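Local coordinates for kallistatin (Homo sapiens, PDB 6F4V), which inhibits tissue kallikrein as a serpin, forming a stable equimolar complex with the protease and being cleaved at its reactive site, at residues E143-I148 with Y166-A171; N28-P33 with A320-D325; V197-Q202 with E269-K274; G94-L99 with V162-I167. All coordinates share one frame; numbering follows the deposited sequence.

Interaction 1 (E143-I148 with Y166-A171)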
loop_
_atom_site.group_PDB
_atom_site.type_symbol
_atom_site.label_atom_id
_atom_site.label_comp_id
_atom_site.label_asym_id
_atom_site.label_seq_id
_atom_site.Cartn_x
_atom_site.Cartn_y
_atom_site.Cartn_z
ATOM N N GLU A 143 -11.343 -9.842 6.788
ATOM C CA GLU A 143 -11.476 -8.874 5.707
ATOM C C GLU A 143 -10.430 -8.974 4.612
ATOM O O GLU A 143 -10.684 -8.560 3.472
ATOM C CB GLU A 143 -11.512 -7.456 6.273
ATOM C CG GLU A 143 -12.761 -7.167 7.075
ATOM C CD GLU A 143 -14.057 -7.190 6.261
ATOM O OE1 GLU A 143 -14.047 -7.246 5.015
ATOM O OE2 GLU A 143 -15.108 -7.133 6.906
ATOM N N THR A 144 -9.272 -9.535 4.939
ATOM C CA THR A 144 -8.204 -9.747 3.972
ATOM C C THR A 144 -8.126 -11.179 3.440
ATOM O O THR A 144 -7.117 -11.570 2.867
ATOM C CB THR A 144 -6.845 -9.269 4.539
ATOM O OG1 THR A 144 -6.549 -9.920 5.780
ATOM C CG2 THR A 144 -6.904 -7.776 4.768
ATOM N N ARG A 145 -9.232 -11.928 3.564
ATOM C CA ARG A 145 -9.296 -13.344 3.124
ATOM C C ARG A 145 -8.124 -14.166 3.615
ATOM O O ARG A 145 -7.504 -14.919 2.853
ATOM C CB ARG A 145 -9.429 -13.436 1.616
ATOM C CG ARG A 145 -10.621 -12.661 1.088
ATOM C CD ARG A 145 -11.129 -13.230 -0.237
ATOM N NE ARG A 145 -12.215 -12.390 -0.765
ATOM C CZ ARG A 145 -13.509 -12.507 -0.453
ATOM N NH1 ARG A 145 -13.950 -13.448 0.398
ATOM N NH2 ARG A 145 -14.385 -11.670 -1.003
ATOM N N GLY A 146 -7.782 -13.951 4.885
ATOM C CA GLY A 146 -6.739 -14.695 5.547
ATOM C C GLY A 146 -5.317 -14.217 5.384
ATOM O O GLY A 146 -4.414 -14.778 6.001
ATOM N N LYS A 147 -5.096 -13.183 4.562
ATOM C CA LYS A 147 -3.751 -12.756 4.223
ATOM C C LYS A 147 -3.031 -11.933 5.285
ATOM O O LYS A 147 -1.830 -12.078 5.460
ATOM C CB LYS A 147 -3.767 -11.966 2.908
ATOM C CG LYS A 147 -4.278 -12.755 1.704
ATOM C CD LYS A 147 -3.654 -14.136 1.548
ATOM C CE LYS A 147 -2.163 -14.047 1.382
ATOM N NZ LYS A 147 -1.541 -15.363 1.108
ATOM N N ILE A 148 -3.738 -11.034 5.950
ATOM C CA ILE A 148 -3.123 -10.210 7.000
ATOM C C ILE A 148 -3.493 -10.742 8.380
ATOM O O ILE A 148 -4.598 -10.524 8.870
ATOM C CB ILE A 148 -3.480 -8.718 6.885
ATOM C CG1 ILE A 148 -3.203 -8.201 5.471
ATOM C CG2 ILE A 148 -2.710 -7.951 7.956
ATOM C CD1 ILE A 148 -1.785 -8.381 4.963
ATOM N N TYR A 166 -8.165 -1.625 5.942
ATOM C CA TYR A 166 -7.617 -2.751 5.176
ATOM C C TYR A 166 -7.939 -2.536 3.705
ATOM O O TYR A 166 -8.884 -1.790 3.349
ATOM C CB TYR A 166 -8.192 -4.092 5.683
ATOM C CG TYR A 166 -9.666 -4.162 5.406
ATOM C CD1 TYR A 166 -10.144 -4.618 4.162
ATOM C CD2 TYR A 166 -10.589 -3.711 6.351
ATOM C CE1 TYR A 166 -11.508 -4.632 3.882
ATOM C CE2 TYR A 166 -11.938 -3.735 6.084
ATOM C CZ TYR A 166 -12.397 -4.205 4.863
ATOM O OH TYR A 166 -13.753 -4.196 4.601
ATOM N N ILE A 167 -7.159 -3.205 2.870
ATOM C CA ILE A 167 -7.375 -3.274 1.454
ATOM C C ILE A 167 -7.124 -4.717 1.058
ATOM O O ILE A 167 -6.189 -5.352 1.525
ATOM C CB ILE A 167 -6.480 -2.275 0.669
ATOM C CG1 ILE A 167 -6.679 -2.423 -0.848
ATOM C CG2 ILE A 167 -5.003 -2.422 1.035
ATOM C CD1 ILE A 167 -6.089 -1.293 -1.680
ATOM N N TYR A 168 -8.011 -5.213 0.207
ATOM C CA TYR A 168 -7.915 -6.527 -0.375
ATOM C C TYR A 168 -8.088 -6.374 -1.882
ATOM O O TYR A 168 -9.036 -5.719 -2.330
ATOM C CB TYR A 168 -8.962 -7.472 0.188
ATOM C CG TYR A 168 -8.778 -8.852 -0.409
ATOM C CD1 TYR A 168 -7.770 -9.691 0.036
ATOM C CD2 TYR A 168 -9.558 -9.282 -1.481
ATOM C CE1 TYR A 168 -7.561 -10.942 -0.542
ATOM C CE2 TYR A 168 -9.355 -10.538 -2.073
ATOM C CZ TYR A 168 -8.366 -11.364 -1.593
ATOM O OH TYR A 168 -8.128 -12.614 -2.152
ATOM N N PHE A 169 -7.176 -6.976 -2.637
ATOM C CA PHE A 169 -7.089 -6.842 -4.075
ATOM C C PHE A 169 -6.838 -8.204 -4.679
ATOM O O PHE A 169 -5.838 -8.848 -4.379
ATOM C CB PHE A 169 -5.910 -5.915 -4.411
ATOM C CG PHE A 169 -5.628 -5.766 -5.876
ATOM C CD1 PHE A 169 -6.314 -4.841 -6.622
ATOM C CD2 PHE A 169 -4.648 -6.507 -6.493
ATOM C CE1 PHE A 169 -6.046 -4.658 -7.972
ATOM C CE2 PHE A 169 -4.354 -6.323 -7.854
ATOM C CZ PHE A 169 -5.061 -5.392 -8.583
ATOM N N LYS A 170 -7.721 -8.631 -5.577
ATOM C CA LYS A 170 -7.496 -9.885 -6.296
ATOM C C LYS A 170 -7.964 -9.661 -7.714
ATOM O O LYS A 170 -9.123 -9.262 -7.950
ATOM C CB LYS A 170 -8.247 -11.059 -5.624
ATOM C CG LYS A 170 -7.933 -12.407 -6.301
ATOM C CD LYS A 170 -8.345 -13.633 -5.468
ATOM C CE LYS A 170 -9.814 -13.753 -5.175
ATOM N NZ LYS A 170 -10.065 -14.913 -4.230
ATOM N N ALA A 171 -7.062 -9.883 -8.650
ATOM C CA ALA A 171 -7.295 -9.490 -10.024
ATOM C C ALA A 171 -6.663 -10.458 -10.981
ATOM O O ALA A 171 -5.511 -10.824 -10.850
ATOM C CB ALA A 171 -6.714 -8.093 -10.268
HETATM O O HOH W 1 -14.873 -5.325 2.667
#
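Glu143 lies over one face of the Tyr166 ring. Its CB sits above the ring centre, 3.5 Å from the centroid, while the chain, bent at chi2 (-65°), carries CG across CE2 and CZ toward the hydroxyl, the carboxylate plane turned only 19° from the ring. OE1 forms a salt bridge with Arg92 and accepts from a water that lies in the plane of the Tyr166 ring, at its edge, and also bonds to OH. Were Tyr166 an alanine, Glu143 would probably lose the ring surface under its CB and CG, and with it the water bridge, its carboxylate left to Arg92. Thr144 CG2 reaches Tyr166 CB at 4.0 Å. Glu143 ends helix 129-143, helix F of the serpin fold, and Thr144 is the first residue beyond it; a Schellman motif closes the helix, with Arg145 as the C-prime residue, and a type I' turn runs from Thr144 to Lys147. Thr144 OG1 accepts from Ile148 N (3.0 Å), bracing that turn, and is also hydrogen-bonded to Val140 O of the helix. Over the Tyr168 ring comes Arg145: CG stands over the face, offset toward the rim, 3.9 Å from the centroid, and Arg145 CD lies 3.6 Å from Tyr168 CZ. The guanidinium stands nearly upright on this ring, planes 81° apart, with Tyr168 CE2 at its edge; its NH2 is paired with Glu90, and Tyr168 OH bonds to Glu330. Thr144 O approaches Tyr168 CD1 at 3.5 Å.

Interaction 2 (N28-P33 with A320-D325). With EDO (1,2-ethanediol), chain E.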
loop_
_atom_site.group_PDB
_atom_site.type_symbol
_atom_site.label_atom_id
_atom_site.label_comp_id
_atom_site.label_asym_id
_atom_site.label_seq_id
_atom_site.Cartn_x
_atom_site.Cartn_y
_atom_site.Cartn_z
ATOM N N ASN A 28 13.364 -7.347 0.683
ATOM C CA ASN A 28 11.998 -7.291 0.119
ATOM C C ASN A 28 11.209 -6.174 0.819
ATOM O O ASN A 28 11.298 -5.978 2.054
ATOM C CB ASN A 28 11.237 -8.599 0.304
ATOM C CG ASN A 28 11.864 -9.772 -0.435
ATOM O OD1 ASN A 28 12.631 -9.593 -1.350
ATOM N ND2 ASN A 28 11.468 -10.989 -0.061
ATOM N N ILE A 29 10.456 -5.435 0.014
ATOM C CA ILE A 29 9.594 -4.362 0.495
ATOM C C ILE A 29 8.206 -4.592 -0.086
ATOM O O ILE A 29 8.070 -4.902 -1.262
ATOM C CB ILE A 29 10.100 -2.974 0.052
ATOM C CG1 ILE A 29 11.482 -2.681 0.675
ATOM C CG2 ILE A 29 9.101 -1.866 0.361
ATOM C CD1 ILE A 29 12.200 -1.519 0.011
ATOM N N PHE A 30 7.180 -4.436 0.744
ATOM C CA PHE A 30 5.821 -4.450 0.216
ATOM C C PHE A 30 4.872 -3.753 1.146
ATOM O O PHE A 30 4.760 -4.117 2.297
ATOM C CB PHE A 30 5.309 -5.884 -0.121
ATOM C CG PHE A 30 4.107 -5.865 -1.010
ATOM C CD1 PHE A 30 4.218 -5.435 -2.346
ATOM C CD2 PHE A 30 2.859 -6.198 -0.519
ATOM C CE1 PHE A 30 3.092 -5.375 -3.160
ATOM C CE2 PHE A 30 1.731 -6.101 -1.333
ATOM C CZ PHE A 30 1.859 -5.700 -2.650
ATOM N N PHE A 31 4.171 -2.742 0.632
ATOM C CA PHE A 31 3.181 -2.043 1.436
ATOM C C PHE A 31 2.082 -1.469 0.576
ATOM O O PHE A 31 2.213 -1.393 -0.633
ATOM C CB PHE A 31 3.845 -0.927 2.276
ATOM C CG PHE A 31 4.336 0.239 1.477
ATOM C CD1 PHE A 31 5.493 0.144 0.737
ATOM C CD2 PHE A 31 3.661 1.431 1.492
ATOM C CE1 PHE A 31 5.955 1.206 -0.020
ATOM C CE2 PHE A 31 4.149 2.517 0.766
ATOM C CZ PHE A 31 5.252 2.359 -0.041
ATOM N N SER A 32 0.983 -1.096 1.221
ATOM C CA SER A 32 -0.050 -0.318 0.583
ATOM C C SER A 32 -0.018 1.158 0.994
ATOM O O SER A 32 -0.455 1.494 2.083
ATOM C CB SER A 32 -1.426 -0.856 0.890
ATOM O OG SER A 32 -2.386 -0.031 0.264
ATOM N N PRO A 33 0.437 2.031 0.090
ATOM C CA PRO A 33 0.433 3.463 0.439
ATOM C C PRO A 33 -0.980 3.982 0.643
ATOM O O PRO A 33 -1.209 4.770 1.564
ATOM C CB PRO A 33 1.077 4.147 -0.765
ATOM C CG PRO A 33 1.410 3.106 -1.762
ATOM C CD PRO A 33 1.066 1.764 -1.217
ATOM N N ALA A 320 1.512 -6.062 4.870
ATOM C CA ALA A 320 1.049 -6.256 3.513
ATOM C C ALA A 320 1.613 -7.539 2.904
ATOM O O ALA A 320 2.730 -7.953 3.249
ATOM C CB ALA A 320 1.415 -5.075 2.655
ATOM N N THR A 321 0.871 -8.111 1.957
ATOM C CA THR A 321 1.304 -9.342 1.261
ATOM C C THR A 321 1.005 -9.271 -0.218
ATOM O O THR A 321 -0.020 -8.724 -0.622
ATOM C CB THR A 321 0.589 -10.642 1.802
ATOM O OG1 THR A 321 -0.831 -10.527 1.574
ATOM C CG2 THR A 321 0.786 -10.801 3.248
ATOM N N LEU A 322 1.885 -9.859 -1.010
ATOM C CA LEU A 322 1.773 -9.952 -2.476
ATOM C C LEU A 322 1.915 -11.408 -2.888
ATOM O O LEU A 322 2.874 -12.063 -2.459
ATOM C CB LEU A 322 2.927 -9.185 -3.139
ATOM C CG LEU A 322 2.989 -9.180 -4.685
ATOM C CD1 LEU A 322 1.710 -8.614 -5.267
ATOM C CD2 LEU A 322 4.190 -8.399 -5.182
ATOM N N ASP A 323 0.998 -11.860 -3.742
ATOM C CA ASP A 323 0.990 -13.220 -4.295
ATOM C C ASP A 323 0.747 -13.121 -5.799
ATOM O O ASP A 323 -0.336 -12.701 -6.236
ATOM C CB ASP A 323 -0.111 -14.066 -3.614
ATOM C CG ASP A 323 -0.043 -15.537 -3.977
ATOM O OD1 ASP A 323 0.538 -15.892 -5.014
ATOM O OD2 ASP A 323 -0.608 -16.362 -3.237
ATOM N N VAL A 324 1.746 -13.522 -6.576
ATOM C CA VAL A 324 1.711 -13.483 -8.019
ATOM C C VAL A 324 1.767 -14.915 -8.536
ATOM O O VAL A 324 2.666 -15.697 -8.177
ATOM C CB VAL A 324 2.897 -12.641 -8.564
ATOM C CG1 VAL A 324 3.103 -12.845 -10.057
ATOM C CG2 VAL A 324 2.667 -11.148 -8.216
ATOM N N ASP A 325 0.808 -15.260 -9.383
ATOM C CA ASP A 325 0.828 -16.568 -10.041
ATOM C C ASP A 325 0.330 -16.453 -11.488
ATOM O O ASP A 325 0.232 -15.361 -12.048
ATOM C CB ASP A 325 0.021 -17.580 -9.224
ATOM C CG ASP A 325 -1.468 -17.283 -9.221
ATOM O OD1 ASP A 325 -1.995 -16.480 -10.043
ATOM O OD2 ASP A 325 -2.148 -17.851 -8.356
HETATM C C1 EDO E . 14.784 -10.685 1.251
HETATM O O1 EDO E . 14.259 -9.727 2.166
HETATM C C2 EDO E . 16.040 -11.295 1.867
HETATM O O2 EDO E . 17.125 -10.436 1.551
#
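Ala320 opens the contact with its methyl group: CB lies 3.5 Å from Phe30 O and 3.7 Å from Phe30 CD2, near enough to Phe31 CA to fill the corner where the two strands cross at 109°. At Thr321 the side chain turns away and the carbonyl does the touching, O lying 3.2 Å from Phe30 CE2. Leu322 then covers the ring: CB stands 3.6 Å from its centroid, over the centre of one face, and CD1 and CD2 spread over the CZ and CE1 side. Phe30 reaches this place because CG is anti to the backbone N (chi1 -163°), which carries the ring onto strand 320-324. A serine at Phe30 would probably open a gap under Leu322 CB and beside Ala320 CB, and cost an aromatic ring of another protein chain its nearly parallel partner. Farther along, Val324 packs on Phe275 of strand 269-282. Just before the short strand, Asn28 N donates to O1 of an ethanediol (2.9 Å), probably from the crystallisation liquor. Strand 29-31 pairs antiparallel with a strand of another protein chain; it follows helix 6-23, on which Ile29 rests, and leads into helix 33-44, where Ser32 OG caps Ser35 N and also bonds to the backbone of another protein chain. Strand 312-324 lies in sheet A between strands 269-282 and 328-340.

Interaction 3 (V197-Q202 with E269-K274)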
loop_
_atom_site.group_PDB
_atom_site.type_symbol
_atom_site.label_atom_id
_atom_site.label_comp_id
_atom_site.label_asym_id
_atom_site.label_seq_id
_atom_site.Cartn_x
_atom_site.Cartn_y
_atom_site.Cartn_z
ATOM N N VAL A 197 13.443 -20.450 -8.114
ATOM C CA VAL A 197 12.049 -19.994 -8.041
ATOM C C VAL A 197 11.264 -20.606 -9.179
ATOM O O VAL A 197 11.814 -20.783 -10.263
ATOM C CB VAL A 197 11.928 -18.445 -8.107
ATOM C CG1 VAL A 197 12.851 -17.800 -7.108
ATOM C CG2 VAL A 197 12.252 -17.899 -9.485
ATOM N N PRO A 198 9.972 -20.896 -8.951
ATOM C CA PRO A 198 9.131 -21.241 -10.098
ATOM C C PRO A 198 9.009 -20.035 -11.028
ATOM O O PRO A 198 8.597 -18.966 -10.586
ATOM C CB PRO A 198 7.776 -21.616 -9.486
ATOM C CG PRO A 198 7.914 -21.532 -8.021
ATOM C CD PRO A 198 9.256 -20.969 -7.664
ATOM N N MET A 199 9.441 -20.203 -12.261
ATOM C CA MET A 199 9.414 -19.177 -13.267
ATOM C C MET A 199 8.302 -19.449 -14.259
ATOM O O MET A 199 8.291 -20.480 -14.949
ATOM C CB MET A 199 10.776 -19.095 -13.974
ATOM C CG MET A 199 10.957 -17.857 -14.846
ATOM S SD MET A 199 11.106 -16.314 -13.887
ATOM C CE MET A 199 12.743 -16.481 -13.221
ATOM N N MET A 200 7.359 -18.520 -14.322
ATOM C CA MET A 200 6.274 -18.573 -15.290
ATOM C C MET A 200 6.810 -18.110 -16.612
ATOM O O MET A 200 7.750 -17.312 -16.654
ATOM C CB MET A 200 5.088 -17.673 -14.859
ATOM C CG MET A 200 4.721 -17.901 -13.420
ATOM S SD MET A 200 3.267 -17.039 -12.882
ATOM C CE MET A 200 3.897 -15.339 -12.937
ATOM N N LEU A 201 6.203 -18.587 -17.689
ATOM C CA LEU A 201 6.629 -18.235 -19.045
ATOM C C LEU A 201 5.420 -18.051 -19.966
ATOM O O LEU A 201 4.537 -18.891 -20.004
ATOM C CB LEU A 201 7.535 -19.335 -19.603
ATOM C CG LEU A 201 7.931 -19.225 -21.082
ATOM C CD1 LEU A 201 8.702 -17.945 -21.312
ATOM C CD2 LEU A 201 8.735 -20.449 -21.508
ATOM N N GLN A 202 5.379 -16.930 -20.678
ATOM C CA GLN A 202 4.503 -16.749 -21.818
ATOM C C GLN A 202 5.310 -16.106 -22.921
ATOM O O GLN A 202 6.162 -15.289 -22.652
ATOM C CB GLN A 202 3.219 -15.942 -21.509
ATOM C CG GLN A 202 3.390 -14.542 -20.991
ATOM C CD GLN A 202 2.069 -13.843 -20.799
ATOM O OE1 GLN A 202 1.451 -13.403 -21.768
ATOM N NE2 GLN A 202 1.629 -13.722 -19.549
ATOM N N GLU A 269 8.771 -12.377 -25.081
ATOM C CA GLU A 269 9.034 -13.581 -24.323
ATOM C C GLU A 269 9.256 -13.143 -22.876
ATOM O O GLU A 269 10.238 -12.476 -22.596
ATOM C CB GLU A 269 10.267 -14.286 -24.874
ATOM C CG GLU A 269 10.599 -15.603 -24.200
ATOM C CD GLU A 269 12.008 -16.068 -24.570
ATOM O OE1 GLU A 269 12.379 -15.892 -25.748
ATOM O OE2 GLU A 269 12.763 -16.558 -23.702
ATOM N N LEU A 270 8.335 -13.520 -21.991
ATOM C CA LEU A 270 8.279 -13.000 -20.617
ATOM C C LEU A 270 8.468 -14.130 -19.629
ATOM O O LEU A 270 7.698 -15.083 -19.628
ATOM C CB LEU A 270 6.917 -12.330 -20.370
ATOM C CG LEU A 270 6.616 -11.863 -18.949
ATOM C CD1 LEU A 270 7.677 -10.888 -18.464
ATOM C CD2 LEU A 270 5.253 -11.214 -18.916
ATOM N N HIS A 271 9.497 -14.029 -18.810
ATOM C CA HIS A 271 9.737 -14.958 -17.723
ATOM C C HIS A 271 9.524 -14.179 -16.455
ATOM O O HIS A 271 10.231 -13.197 -16.223
ATOM C CB HIS A 271 11.180 -15.477 -17.748
ATOM C CG HIS A 271 11.586 -16.082 -19.055
ATOM N ND1 HIS A 271 11.804 -17.437 -19.217
ATOM C CD2 HIS A 271 11.830 -15.514 -20.260
ATOM C CE1 HIS A 271 12.153 -17.674 -20.474
ATOM N NE2 HIS A 271 12.188 -16.520 -21.121
ATOM N N LEU A 272 8.573 -14.611 -15.633
ATOM C CA LEU A 272 8.176 -13.861 -14.449
ATOM C C LEU A 272 7.974 -14.851 -13.335
ATOM O O LEU A 272 7.290 -15.850 -13.546
ATOM C CB LEU A 272 6.909 -13.073 -14.718
ATOM C CG LEU A 272 6.357 -12.166 -13.592
ATOM C CD1 LEU A 272 7.278 -10.975 -13.342
ATOM C CD2 LEU A 272 4.947 -11.690 -13.948
ATOM N N PRO A 273 8.578 -14.617 -12.159
ATOM C CA PRO A 273 8.401 -15.641 -11.150
ATOM C C PRO A 273 7.001 -15.693 -10.594
ATOM O O PRO A 273 6.295 -14.671 -10.542
ATOM C CB PRO A 273 9.402 -15.272 -10.043
ATOM C CG PRO A 273 10.214 -14.141 -10.573
ATOM C CD PRO A 273 9.481 -13.543 -11.712
ATOM N N LYS A 274 6.627 -16.896 -10.195
ATOM C CA LYS A 274 5.495 -17.132 -9.323
ATOM C C LYS A 274 6.068 -17.008 -7.920
ATOM O O LYS A 274 7.050 -17.682 -7.596
ATOM C CB LYS A 274 4.942 -18.541 -9.539
ATOM C CG LYS A 274 3.814 -18.923 -8.595
ATOM C CD LYS A 274 3.318 -20.331 -8.899
ATOM C CE LYS A 274 2.268 -20.767 -7.888
ATOM N NZ LYS A 274 1.791 -22.141 -8.198
#
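Met200 and Leu272 form the middle of an antiparallel pair whose backbone bonds alternate regularly: Met200 N to Leu272 O (2.8 Å), the return bond from Leu272 N to Met200 O, then a second reciprocal pair between Gln202 and Leu270. Lys274 N closes the far end on Pro198 O at 2.9 Å. By serpin topology these are strands 3C and 2C of sheet C, the chain running on from 2C into sheet A; a strand of another protein chain runs parallel beside 269-271. CA-H...O contacts fill in, such as His271 CA to Met200 O at 3.3 Å. Apolar contacts separate by face. On one, Leu201 lies alongside His271, CD1 3.7 Å from the ring centroid, over the face toward its rim, while Met199 CG comes to the imidazole edge. Bent at chi2 and chi3, Met199 lays SD 3.5 Å from Pro273 N. On the other face, Met200 CE packs on Leu272 CD2 (3.9 Å). Among polar side chains, Gln202 bonds through NE2 to Lys175 O and through OE1 with His207 NE2. Within the second strand, His271 NE2 donates to Glu269 OE2, 2.6 Å, in the imidazole plane and on the anti lone pair; it probably holds the imidazole in the rotation whose face Leu201 CD1 covers. Pro198, lacking an N-H, cannot answer Lys274 O, so that end is held one way. Pro273 O is a buried acceptor without a polar partner, covered by Met200 CE.

Interaction 4 (G94-L99 with V162-I167)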
loop_
_atom_site.group_PDB
_atom_site.type_symbol
_atom_site.label_atom_id
_atom_site.label_comp_id
_atom_site.label_asym_id
_atom_site.label_seq_id
_atom_site.Cartn_x
_atom_site.Cartn_y
_atom_site.Cartn_z
ATOM N N GLY A 94 -11.911 -0.960 3.521
ATOM C CA GLY A 94 -12.806 -0.669 4.628
ATOM C C GLY A 94 -12.024 -0.173 5.828
ATOM O O GLY A 94 -10.792 -0.294 5.875
ATOM N N SER A 95 -12.759 0.375 6.785
ATOM C CA SER A 95 -12.203 1.007 7.965
ATOM C C SER A 95 -13.020 0.594 9.162
ATOM O O SER A 95 -14.200 0.281 9.026
ATOM C CB SER A 95 -12.290 2.525 7.820
ATOM O OG SER A 95 -11.432 2.974 6.764
ATOM N N ALA A 96 -12.425 0.718 10.339
ATOM C CA ALA A 96 -13.119 0.433 11.570
ATOM C C ALA A 96 -12.457 1.167 12.729
ATOM O O ALA A 96 -11.240 1.455 12.702
ATOM C CB ALA A 96 -13.128 -1.069 11.819
ATOM N N LEU A 97 -13.275 1.475 13.737
ATOM C CA LEU A 97 -12.790 1.977 14.974
ATOM C C LEU A 97 -13.214 0.980 16.059
ATOM O O LEU A 97 -14.397 0.620 16.172
ATOM C CB LEU A 97 -13.422 3.334 15.290
ATOM C CG LEU A 97 -13.203 4.485 14.307
ATOM C CD1 LEU A 97 -14.004 5.684 14.786
ATOM C CD2 LEU A 97 -11.729 4.819 14.203
ATOM N N PHE A 98 -12.244 0.561 16.843
ATOM C CA PHE A 98 -12.473 -0.236 18.027
ATOM C C PHE A 98 -12.442 0.727 19.207
ATOM O O PHE A 98 -11.410 1.300 19.507
ATOM C CB PHE A 98 -11.435 -1.352 18.101
ATOM C CG PHE A 98 -11.603 -2.350 17.013
ATOM C CD1 PHE A 98 -11.033 -2.140 15.764
ATOM C CD2 PHE A 98 -12.372 -3.496 17.216
ATOM C CE1 PHE A 98 -11.208 -3.060 14.746
ATOM C CE2 PHE A 98 -12.560 -4.413 16.193
ATOM C CZ PHE A 98 -11.974 -4.198 14.958
ATOM N N LEU A 99 -13.607 0.929 19.829
ATOM C CA LEU A 99 -13.830 1.977 20.818
ATOM C C LEU A 99 -13.919 1.394 22.220
ATOM O O LEU A 99 -14.578 0.387 22.415
ATOM C CB LEU A 99 -15.151 2.665 20.510
ATOM C CG LEU A 99 -15.301 3.302 19.131
ATOM C CD1 LEU A 99 -16.707 3.852 18.971
ATOM C CD2 LEU A 99 -14.265 4.392 18.925
ATOM N N VAL A 162 -8.546 1.873 18.836
ATOM C CA VAL A 162 -7.681 1.449 17.755
ATOM C C VAL A 162 -8.432 1.678 16.450
ATOM O O VAL A 162 -9.554 1.191 16.273
ATOM C CB VAL A 162 -7.261 -0.018 17.883
ATOM C CG1 VAL A 162 -6.422 -0.435 16.679
ATOM C CG2 VAL A 162 -6.483 -0.232 19.159
ATOM N N LEU A 163 -7.805 2.452 15.569
ATOM C CA LEU A 163 -8.280 2.661 14.219
ATOM C C LEU A 163 -7.623 1.621 13.338
ATOM O O LEU A 163 -6.435 1.343 13.481
ATOM C CB LEU A 163 -7.866 4.052 13.785
ATOM C CG LEU A 163 -8.135 4.531 12.388
ATOM C CD1 LEU A 163 -8.350 6.055 12.439
ATOM C CD2 LEU A 163 -7.041 4.157 11.392
ATOM N N VAL A 164 -8.394 1.042 12.425
ATOM C CA VAL A 164 -7.831 0.173 11.418
ATOM C C VAL A 164 -8.437 0.416 10.058
ATOM O O VAL A 164 -9.602 0.835 9.916
ATOM C CB VAL A 164 -7.925 -1.335 11.749
ATOM C CG1 VAL A 164 -7.429 -1.617 13.143
ATOM C CG2 VAL A 164 -9.334 -1.861 11.585
ATOM N N ASN A 165 -7.641 0.151 9.034
ATOM C CA ASN A 165 -8.238 -0.074 7.739
ATOM C C ASN A 165 -7.562 -1.202 7.030
ATOM O O ASN A 165 -6.529 -1.698 7.477
ATOM C CB ASN A 165 -8.264 1.190 6.921
ATOM C CG ASN A 165 -6.944 1.552 6.327
ATOM O OD1 ASN A 165 -6.038 0.750 6.264
ATOM N ND2 ASN A 165 -6.841 2.784 5.858
ATOM N N TYR A 166 -8.165 -1.625 5.942
ATOM C CA TYR A 166 -7.617 -2.751 5.176
ATOM C C TYR A 166 -7.939 -2.536 3.705
ATOM O O TYR A 166 -8.884 -1.790 3.349
ATOM C CB TYR A 166 -8.192 -4.092 5.683
ATOM C CG TYR A 166 -9.666 -4.162 5.406
ATOM C CD1 TYR A 166 -10.144 -4.618 4.162
ATOM C CD2 TYR A 166 -10.589 -3.711 6.351
ATOM C CE1 TYR A 166 -11.508 -4.632 3.882
ATOM C CE2 TYR A 166 -11.938 -3.735 6.084
ATOM C CZ TYR A 166 -12.397 -4.205 4.863
ATOM O OH TYR A 166 -13.753 -4.196 4.601
ATOM N N ILE A 167 -7.159 -3.205 2.870
ATOM C CA ILE A 167 -7.375 -3.274 1.454
ATOM C C ILE A 167 -7.124 -4.717 1.058
ATOM O O ILE A 167 -6.189 -5.352 1.525
ATOM C CB ILE A 167 -6.480 -2.275 0.669
ATOM C CG1 ILE A 167 -6.679 -2.423 -0.848
ATOM C CG2 ILE A 167 -5.003 -2.422 1.035
ATOM C CD1 ILE A 167 -6.089 -1.293 -1.680
HETATM O O HOH W 2 -9.217 4.512 6.601
#
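Phe98 packs against Val162 and Val164 where strands 89-100 and 159-172 run antiparallel in sheet A, the large central sheet of serpins. Its CB lies 3.7 Å from Val162 O, and CG points out anti to the carbonyl carbon (chi1 -67°), which brings one edge of the ring along the partner strand. At that edge CD1 meets Val162 O, also at 3.7 Å, and CE1, farther out, reaches Val164 CG2 at 3.9 Å. Beyond the partner strand the ring finds its outer neighbours, stacking on Phe122 and touching Leu135 and Ile136 of helix 129-143. Val164 CG2 also touches Ala96 CB, continuing this apolar row. At its end Gly94 stands over the Tyr166 ring, N 3.5 Å above the plane toward the rim; a CB there would run into Tyr166 OH. Reciprocal backbone bonds join Gly94 with Tyr166, Ala96 with Val164 and Phe98 with Val162, Phe98 N to Val162 O being nearly straight at 2.8 Å. The opposite face carries Leu97 on Leu163, CD2 to CB, against helices 107-117 and 33-44. Asn165 OD1 bonds to Ser35 OG of helix 33-44, while its ND2 donates, at 3.0 Å, to a water also bonded to Ser95 OG.

Overall arrangement
From the N terminus, 28-33 meets 320-325 near the other end, so interaction 2 closes the longest loop and the other three nest inside it. Interaction 4 comes next, joining 94-99 to 162-167 as neighbours in sheet A; segment 143-148 lies within its loop and packs on 166-171, so interactions 1 and 4 end on the same strand and share Tyr166 and Ile167. Interaction 3 opens only after both have closed, and lies about 37 Å from interaction 4, centre to centre. Interaction 2 touches all three: Ile148 and Lys147 pack on Thr321, Ile167 on Ser32, and Val324 on Met200, tying the loop after helix 129-143, sheet A and the sheet C strands together.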